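Cell envelope-related transcriptional attenuator domain-containing protein (PDB 3OKZ) is of undetermined function but, as a member of the LytR/CpsA/Psr family, probably helps attach anionic glycopolymers to the streptococcal cell wall. Local coordinates at residues 9-15 and 109-113; 50-56 and 233-238; 245-249 and 260-266. All coordinates share one frame; numbering follows the deposited sequence.

Interaction 1: 9-15 and 109-113; sequences SKSHAIE and VDYFM
Tyr-111 reaches out from the start of its strand into the curve of the N-terminal segment 9-15, and most of the contact runs along its side chain. With CG anti to the carbonyl carbon (chi1 -55°), the far end of the ring is carried into this curve. CD2 and CE2 come next to the side chain of Ser-9, a poorly ordered residue, with CD2 3.9 Å from Ser-9 CB. On the other flank, Tyr-111 CE1 lies 3.9 Å from Ile-14 CG1, while Ile-14 CD1 rests over one ring face, offset toward the rim. Ala-13 CB sits at the ring edge, near its plane. At the tip, Tyr-111 OH accepts the backbone N-H of Ile-14 at 3.3 Å, in a fairly straight bond (158°). A second polar link lies beside the ring: Ser-11 OG donates to Asp-110 OD2 at 3.1 Å, approaching from above the carboxylate plane. The other carboxylate oxygen, OD1, takes the backbone N-H of Ser-21, and the ring of Phe-20 meets that of Tyr-111 at about 90°. A tyrosine wrapped by an N-terminal arm thus fastens that arm to strand 111-116 of the mixed sheet in the LytR/CpsA/Psr domain.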
# COMPACT_ATOMS: atom_id res chain seq x y z
N SER A 9 16.85 6.66 5.80
CA SER A 9 15.75 7.42 6.36
C SER A 9 16.18 8.67 7.09
O SER A 9 16.43 8.64 8.29
CB SER A 9 14.92 6.57 7.31
OG SER A 9 13.93 7.37 7.94
N LYS A 10 16.25 9.78 6.36
CA LYS A 10 16.63 11.05 6.96
C LYS A 10 15.53 11.55 7.90
O LYS A 10 15.31 12.75 8.05
CB LYS A 10 16.92 12.09 5.87
CG LYS A 10 16.18 11.90 4.54
CD LYS A 10 14.67 12.15 4.64
CE LYS A 10 13.89 10.90 5.05
NZ LYS A 10 14.04 9.79 4.07
N SER A 11 14.83 10.60 8.52
CA SER A 11 13.75 10.91 9.46
C SER A 11 14.11 10.25 10.79
O SER A 11 14.71 9.18 10.81
CB SER A 11 12.42 10.35 8.96
OG SER A 11 11.36 10.64 9.86
N HIS A 12 13.74 10.89 11.89
CA HIS A 12 14.05 10.34 13.20
C HIS A 12 12.80 10.10 14.03
O HIS A 12 12.89 9.85 15.23
CB HIS A 12 14.99 11.29 13.95
CG HIS A 12 16.27 11.56 13.22
ND1 HIS A 12 17.18 10.56 12.92
CD2 HIS A 12 16.79 12.70 12.72
CE1 HIS A 12 18.20 11.08 12.26
NE2 HIS A 12 17.99 12.38 12.12
N ALA A 13 11.65 10.16 13.38
CA ALA A 13 10.36 9.98 14.03
C ALA A 13 10.28 8.81 15.01
O ALA A 13 9.65 8.89 16.05
CB ALA A 13 9.27 9.84 12.98
N ILE A 14 10.93 7.70 14.67
CA ILE A 14 10.89 6.54 15.54
C ILE A 14 11.86 6.68 16.70
O ILE A 14 11.59 6.19 17.80
CB ILE A 14 11.19 5.25 14.75
CG1 ILE A 14 9.98 4.92 13.85
CG2 ILE A 14 11.50 4.11 15.70
CD1 ILE A 14 10.10 3.63 13.11
N GLU A 15 12.99 7.34 16.45
CA GLU A 15 14.00 7.54 17.49
C GLU A 15 13.51 8.57 18.50
O GLU A 15 14.12 8.76 19.55
CB GLU A 15 15.31 8.02 16.88
CG GLU A 15 15.88 7.06 15.86
CD GLU A 15 15.24 7.22 14.51
OE1 GLU A 15 15.77 8.01 13.70
OE2 GLU A 15 14.20 6.57 14.25
N VAL A 109 6.83 11.36 3.25
CA VAL A 109 6.58 10.03 3.81
C VAL A 109 7.77 9.51 4.62
O VAL A 109 8.72 8.97 4.07
CB VAL A 109 6.27 9.03 2.68
CG1 VAL A 109 5.91 7.68 3.26
CG2 VAL A 109 5.15 9.56 1.82
N ASP A 110 7.69 9.65 5.94
CA ASP A 110 8.74 9.20 6.85
C ASP A 110 9.52 7.95 6.43
O ASP A 110 10.73 8.00 6.19
CB ASP A 110 8.13 8.97 8.23
CG ASP A 110 7.82 10.27 8.94
OD1 ASP A 110 6.86 10.31 9.74
OD2 ASP A 110 8.54 11.25 8.71
N TYR A 111 8.83 6.82 6.33
CA TYR A 111 9.51 5.58 5.97
C TYR A 111 8.93 4.92 4.73
O TYR A 111 8.12 5.49 4.01
CB TYR A 111 9.49 4.61 7.16
CG TYR A 111 10.10 5.23 8.39
CD1 TYR A 111 9.31 5.93 9.30
CD2 TYR A 111 11.48 5.22 8.59
CE1 TYR A 111 9.88 6.61 10.38
CE2 TYR A 111 12.06 5.90 9.66
CZ TYR A 111 11.26 6.59 10.54
OH TYR A 111 11.85 7.31 11.56
N PHE A 112 9.35 3.69 4.49
CA PHE A 112 8.91 2.95 3.33
C PHE A 112 9.24 1.48 3.51
O PHE A 112 10.33 1.12 3.95
CB PHE A 112 9.64 3.51 2.10
CG PHE A 112 9.82 2.52 1.00
CD1 PHE A 112 8.83 2.34 0.03
CD2 PHE A 112 10.98 1.75 0.94
CE1 PHE A 112 8.99 1.40 -0.98
CE2 PHE A 112 11.15 0.80 -0.07
CZ PHE A 112 10.15 0.62 -1.03
N MSE A 113 8.29 0.63 3.16
CA MSE A 113 8.52 -0.79 3.28
C MSE A 113 7.96 -1.54 2.08
O MSE A 113 6.84 -1.28 1.62
CB MSE A 113 7.89 -1.32 4.56
CG MSE A 113 8.06 -2.82 4.74
SE MSE A 113 7.28 -3.48 6.36
CE MSE A 113 8.82 -3.42 7.50

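Interaction 2: 50-56 and 233-238; sequences INPKTNK and AYKDSL
The ring of Tyr-234 is touched along its CD2-CE2 side by Ile-50 and Pro-52. Ile-50 CG2 lies 3.6 Å from Tyr-234 CD2, with the two side chains crossing at about a right angle. Pro-52 runs alongside the tyrosine, pointing the same way, and its CD comes within 3.7 Å of Tyr-234 CE2. An edge-to-face partner, Phe-20, adds to this aromatic cluster, and Tyr-234 OH bonds to the backbone oxygen of Lys-18. Farther along, the amide oxygen of Asn-55, OD1, touches Asp-236 CB at 3.6 Å; the amide and carboxylate planes are turned 51° apart, and the carboxylate itself leads away. Between these two contacts sits Ser-237. Its CB packs on Ile-50 CG2 at 3.7 Å, and its OG, placed beside the backbone N by chi1 of -66°, gives a weak hydrogen bond of 3.4 Å to Asn-51 O. That carbonyl belongs to a G1 beta bulge, in which Asn-55 and Lys-56 both face Asn-51. The contact therefore lays the loop after helix 228-232 against the turn joining antiparallel strands 41-51 and 56-62, while Leu-238 extends from Ile-50 and Thr-57 to Leu-198 of helix 178-200.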
# COMPACT_ATOMS: atom_id res chain seq x y z
N ILE A 50 0.82 6.12 11.90
CA ILE A 50 0.90 5.55 13.26
C ILE A 50 1.20 6.71 14.19
O ILE A 50 2.20 7.42 14.01
CB ILE A 50 2.04 4.51 13.42
CG1 ILE A 50 1.93 3.41 12.36
CG2 ILE A 50 1.99 3.90 14.81
CD1 ILE A 50 3.17 3.26 11.50
N ASN A 51 0.32 6.93 15.17
CA ASN A 51 0.51 8.02 16.12
C ASN A 51 0.55 7.44 17.53
O ASN A 51 -0.49 7.15 18.12
CB ASN A 51 -0.64 9.01 16.02
CG ASN A 51 -0.39 10.25 16.84
OD1 ASN A 51 -0.09 10.17 18.02
ND2 ASN A 51 -0.52 11.41 16.20
N PRO A 52 1.76 7.29 18.08
CA PRO A 52 1.95 6.73 19.43
C PRO A 52 1.19 7.52 20.49
O PRO A 52 0.75 6.98 21.51
CB PRO A 52 3.46 6.80 19.61
CG PRO A 52 3.82 8.04 18.84
CD PRO A 52 3.02 7.86 17.57
N LYS A 53 1.05 8.81 20.23
CA LYS A 53 0.37 9.74 21.12
C LYS A 53 -1.13 9.47 21.19
O LYS A 53 -1.63 8.98 22.21
CB LYS A 53 0.65 11.17 20.63
CG LYS A 53 0.45 12.28 21.63
CD LYS A 53 0.92 13.61 21.06
CE LYS A 53 0.16 13.98 19.79
NZ LYS A 53 0.60 15.29 19.23
N THR A 54 -1.85 9.77 20.11
CA THR A 54 -3.30 9.57 20.04
C THR A 54 -3.65 8.10 20.08
O THR A 54 -4.83 7.74 20.13
CB THR A 54 -3.89 10.14 18.76
OG1 THR A 54 -3.52 9.29 17.66
CG2 THR A 54 -3.38 11.55 18.52
N ASN A 55 -2.62 7.25 20.03
CA ASN A 55 -2.80 5.81 20.09
C ASN A 55 -3.73 5.30 18.98
O ASN A 55 -4.75 4.67 19.25
CB ASN A 55 -3.36 5.43 21.46
CG ASN A 55 -3.07 4.01 21.83
OD1 ASN A 55 -1.91 3.61 21.91
ND2 ASN A 55 -4.12 3.24 22.08
N LYS A 56 -3.38 5.58 17.73
CA LYS A 56 -4.22 5.16 16.62
C LYS A 56 -3.44 4.93 15.33
O LYS A 56 -2.32 5.41 15.17
CB LYS A 56 -5.31 6.22 16.39
CG LYS A 56 -6.31 5.88 15.27
CD LYS A 56 -7.45 6.92 15.21
CE LYS A 56 -6.93 8.34 15.00
NZ LYS A 56 -8.00 9.38 14.98
N ALA A 233 7.31 0.86 21.06
CA ALA A 233 6.60 2.04 21.49
C ALA A 233 5.33 2.25 20.68
O ALA A 233 4.43 2.97 21.13
CB ALA A 233 7.50 3.26 21.38
N TYR A 234 5.23 1.62 19.51
CA TYR A 234 4.04 1.80 18.67
C TYR A 234 3.12 0.57 18.62
O TYR A 234 2.06 0.60 17.98
CB TYR A 234 4.44 2.19 17.25
CG TYR A 234 5.38 3.37 17.15
CD1 TYR A 234 6.74 3.24 17.43
CD2 TYR A 234 4.92 4.63 16.73
CE1 TYR A 234 7.63 4.31 17.28
CE2 TYR A 234 5.80 5.71 16.58
CZ TYR A 234 7.15 5.54 16.86
OH TYR A 234 8.04 6.59 16.68
N LYS A 235 3.52 -0.48 19.33
CA LYS A 235 2.75 -1.73 19.38
C LYS A 235 1.31 -1.53 19.84
O LYS A 235 0.41 -2.24 19.39
CB LYS A 235 3.45 -2.75 20.29
CG LYS A 235 2.62 -4.01 20.58
CD LYS A 235 3.08 -4.70 21.85
CE LYS A 235 1.94 -5.47 22.51
NZ LYS A 235 1.55 -6.71 21.78
N ASP A 236 1.09 -0.59 20.74
CA ASP A 236 -0.26 -0.33 21.24
C ASP A 236 -1.08 0.38 20.18
O ASP A 236 -2.28 0.17 20.06
CB ASP A 236 -0.20 0.52 22.51
CG ASP A 236 0.89 0.08 23.46
OD1 ASP A 236 2.08 0.22 23.09
OD2 ASP A 236 0.57 -0.40 24.56
N SER A 237 -0.40 1.23 19.41
CA SER A 237 -1.05 2.00 18.36
C SER A 237 -1.66 1.11 17.30
O SER A 237 -2.69 1.43 16.71
CB SER A 237 -0.04 2.96 17.71
OG SER A 237 0.38 3.95 18.63
N LEU A 238 -1.01 -0.03 17.05
CA LEU A 238 -1.48 -0.97 16.05
C LEU A 238 -2.77 -1.67 16.50
O LEU A 238 -3.40 -2.39 15.73
CB LEU A 238 -0.38 -1.98 15.76
CG LEU A 238 0.98 -1.33 15.48
CD1 LEU A 238 2.05 -2.40 15.26
CD2 LEU A 238 0.87 -0.41 14.27

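Interaction 3: 245-249 and 260-266; sequences QLKGE and QILTKKH
Glu-249 and Ile-261 form an antiparallel hydrogen-bonded pair, the polar core of the contact. The bond from Ile-261 N to Glu-249 O is 2.7 Å long, nearly straight (174°) and in the carbonyl plane. Its companion, from Glu-249 N to Ile-261 O at 2.8 Å, is more bent (137°), with the donor well above the carbonyl plane. The amide oxygen of Gln-260 faces another acceptor, Gly-248 O, and is instead bonded to the hydroxyl of Tyr-180. Next to the pair the backbones come closest, the CA atoms of Gly-248 and Leu-262 3.7 Å apart, and farther on side chains make the contact. The CD2 branch of Leu-262, its CG anti to the carbonyl carbon (chi1 -55°), covers the Lys-247 to Gly-248 peptide. That same CD2 lies 4.2 Å from Leu-246 CD1, the two leucines crossing at about a right angle. Leu-246 CD1 also touches His-266 CE1 at 4.1 Å, and Lys-247 N lies at the edge of the imidazole, in its plane. The contact spans the base of hairpin 241-252/258-261 and the first turn of helix 264-277; Tyr-293 of helix 293-296 packs on Glu-249 and Ile-261, while Leu-246 bonds through its backbone to Ser-61 of strand 56-62.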
# COMPACT_ATOMS: atom_id res chain seq x y z
N GLN A 245 -9.92 4.10 1.54
CA GLN A 245 -9.57 3.85 0.14
C GLN A 245 -9.64 5.17 -0.64
O GLN A 245 -10.65 5.86 -0.64
CB GLN A 245 -10.53 2.82 -0.48
CG GLN A 245 -10.33 2.59 -1.98
CD GLN A 245 -9.01 1.91 -2.32
OE1 GLN A 245 -8.76 0.78 -1.93
NE2 GLN A 245 -8.16 2.61 -3.06
N LEU A 246 -8.53 5.51 -1.29
CA LEU A 246 -8.46 6.72 -2.09
C LEU A 246 -8.97 6.38 -3.49
O LEU A 246 -8.38 5.55 -4.17
CB LEU A 246 -7.02 7.20 -2.16
CG LEU A 246 -6.75 8.37 -3.10
CD1 LEU A 246 -7.48 9.62 -2.59
CD2 LEU A 246 -5.26 8.61 -3.20
N LYS A 247 -10.05 7.02 -3.92
CA LYS A 247 -10.58 6.72 -5.24
C LYS A 247 -11.15 7.91 -6.00
O LYS A 247 -11.71 8.83 -5.40
CB LYS A 247 -11.66 5.63 -5.15
CG LYS A 247 -12.73 5.91 -4.12
CD LYS A 247 -13.77 4.79 -4.06
CE LYS A 247 -14.70 4.96 -2.86
NZ LYS A 247 -15.89 4.06 -2.89
N GLY A 248 -10.99 7.90 -7.32
CA GLY A 248 -11.53 8.97 -8.14
C GLY A 248 -12.64 8.45 -9.04
O GLY A 248 -13.00 7.27 -8.97
N GLU A 249 -13.20 9.32 -9.88
CA GLU A 249 -14.25 8.90 -10.80
C GLU A 249 -13.60 8.16 -11.95
O GLU A 249 -12.47 8.45 -12.32
CB GLU A 249 -15.01 10.11 -11.33
CG GLU A 249 -16.46 10.19 -10.88
CD GLU A 249 -16.60 10.62 -9.44
OE1 GLU A 249 -15.91 10.04 -8.57
OE2 GLU A 249 -17.41 11.54 -9.17
N GLN A 260 -8.72 6.37 -13.45
CA GLN A 260 -9.40 6.83 -12.25
C GLN A 260 -8.95 8.29 -12.09
O GLN A 260 -7.75 8.56 -11.94
CB GLN A 260 -8.94 6.04 -11.03
CG GLN A 260 -9.16 4.54 -11.09
CD GLN A 260 -10.61 4.14 -10.89
OE1 GLN A 260 -11.30 4.69 -10.03
NE2 GLN A 260 -11.07 3.18 -11.68
N ILE A 261 -9.89 9.22 -12.13
CA ILE A 261 -9.56 10.63 -11.98
C ILE A 261 -10.16 11.21 -10.71
O ILE A 261 -11.38 11.29 -10.56
CB ILE A 261 -10.02 11.43 -13.21
CG1 ILE A 261 -9.38 10.84 -14.47
CG2 ILE A 261 -9.68 12.90 -13.05
CD1 ILE A 261 -9.39 11.73 -15.67
N LEU A 262 -9.29 11.60 -9.80
CA LEU A 262 -9.67 12.16 -8.50
C LEU A 262 -10.21 13.58 -8.59
O LEU A 262 -9.80 14.35 -9.44
CB LEU A 262 -8.44 12.17 -7.58
CG LEU A 262 -7.76 10.82 -7.39
CD1 LEU A 262 -6.44 10.99 -6.70
CD2 LEU A 262 -8.66 9.91 -6.58
N THR A 263 -11.14 13.92 -7.70
CA THR A 263 -11.69 15.27 -7.68
C THR A 263 -10.91 16.09 -6.67
O THR A 263 -10.33 15.55 -5.73
CB THR A 263 -13.16 15.31 -7.25
OG1 THR A 263 -13.43 14.26 -6.30
CG2 THR A 263 -14.05 15.18 -8.45
N LYS A 264 -10.93 17.41 -6.86
CA LYS A 264 -10.24 18.32 -5.96
C LYS A 264 -10.79 18.20 -4.54
O LYS A 264 -10.04 17.97 -3.59
CB LYS A 264 -10.39 19.77 -6.44
CG LYS A 264 -9.57 20.12 -7.69
CD LYS A 264 -9.74 21.60 -8.09
CE LYS A 264 -8.96 21.96 -9.36
NZ LYS A 264 -9.24 23.35 -9.83
N LYS A 265 -12.11 18.32 -4.41
CA LYS A 265 -12.77 18.25 -3.11
C LYS A 265 -12.34 17.04 -2.28
O LYS A 265 -12.18 17.14 -1.06
CB LYS A 265 -14.28 18.20 -3.30
CG LYS A 265 -15.11 18.49 -2.06
CD LYS A 265 -15.31 19.99 -1.86
CE LYS A 265 -16.31 20.29 -0.74
NZ LYS A 265 -16.65 21.75 -0.65
N HIS A 266 -12.16 15.91 -2.95
CA HIS A 266 -11.80 14.66 -2.28
C HIS A 266 -10.34 14.53 -1.88
O HIS A 266 -10.03 14.35 -0.70
CB HIS A 266 -12.17 13.48 -3.17
CG HIS A 266 -12.09 12.15 -2.49
ND1 HIS A 266 -11.43 11.07 -3.03
CD2 HIS A 266 -12.64 11.71 -1.32
CE1 HIS A 266 -11.57 10.02 -2.23
NE2 HIS A 266 -12.30 10.39 -1.19

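From the N terminus, interaction 1 closes a long loop by bringing the arm 9-15 to the start of strand 111-116. Before it closes, segment 50-56 has passed, and interaction 2 joins that turn to 233-238, far down the chain; the two loops therefore cross. They also touch in space, since Tyr-234 OH comes 2.9 Å from Ala-13 O. Interaction 3 follows in series, a short-range closure between strand 241-252 and the segment 260-266, with its nearest atoms about 12 Å from interaction 1. All three reach the same mixed sheet: the first at strand 111-116 and the second at the end of 41-51, with strand 20-28 between them, the third at one edge strand, 258-261.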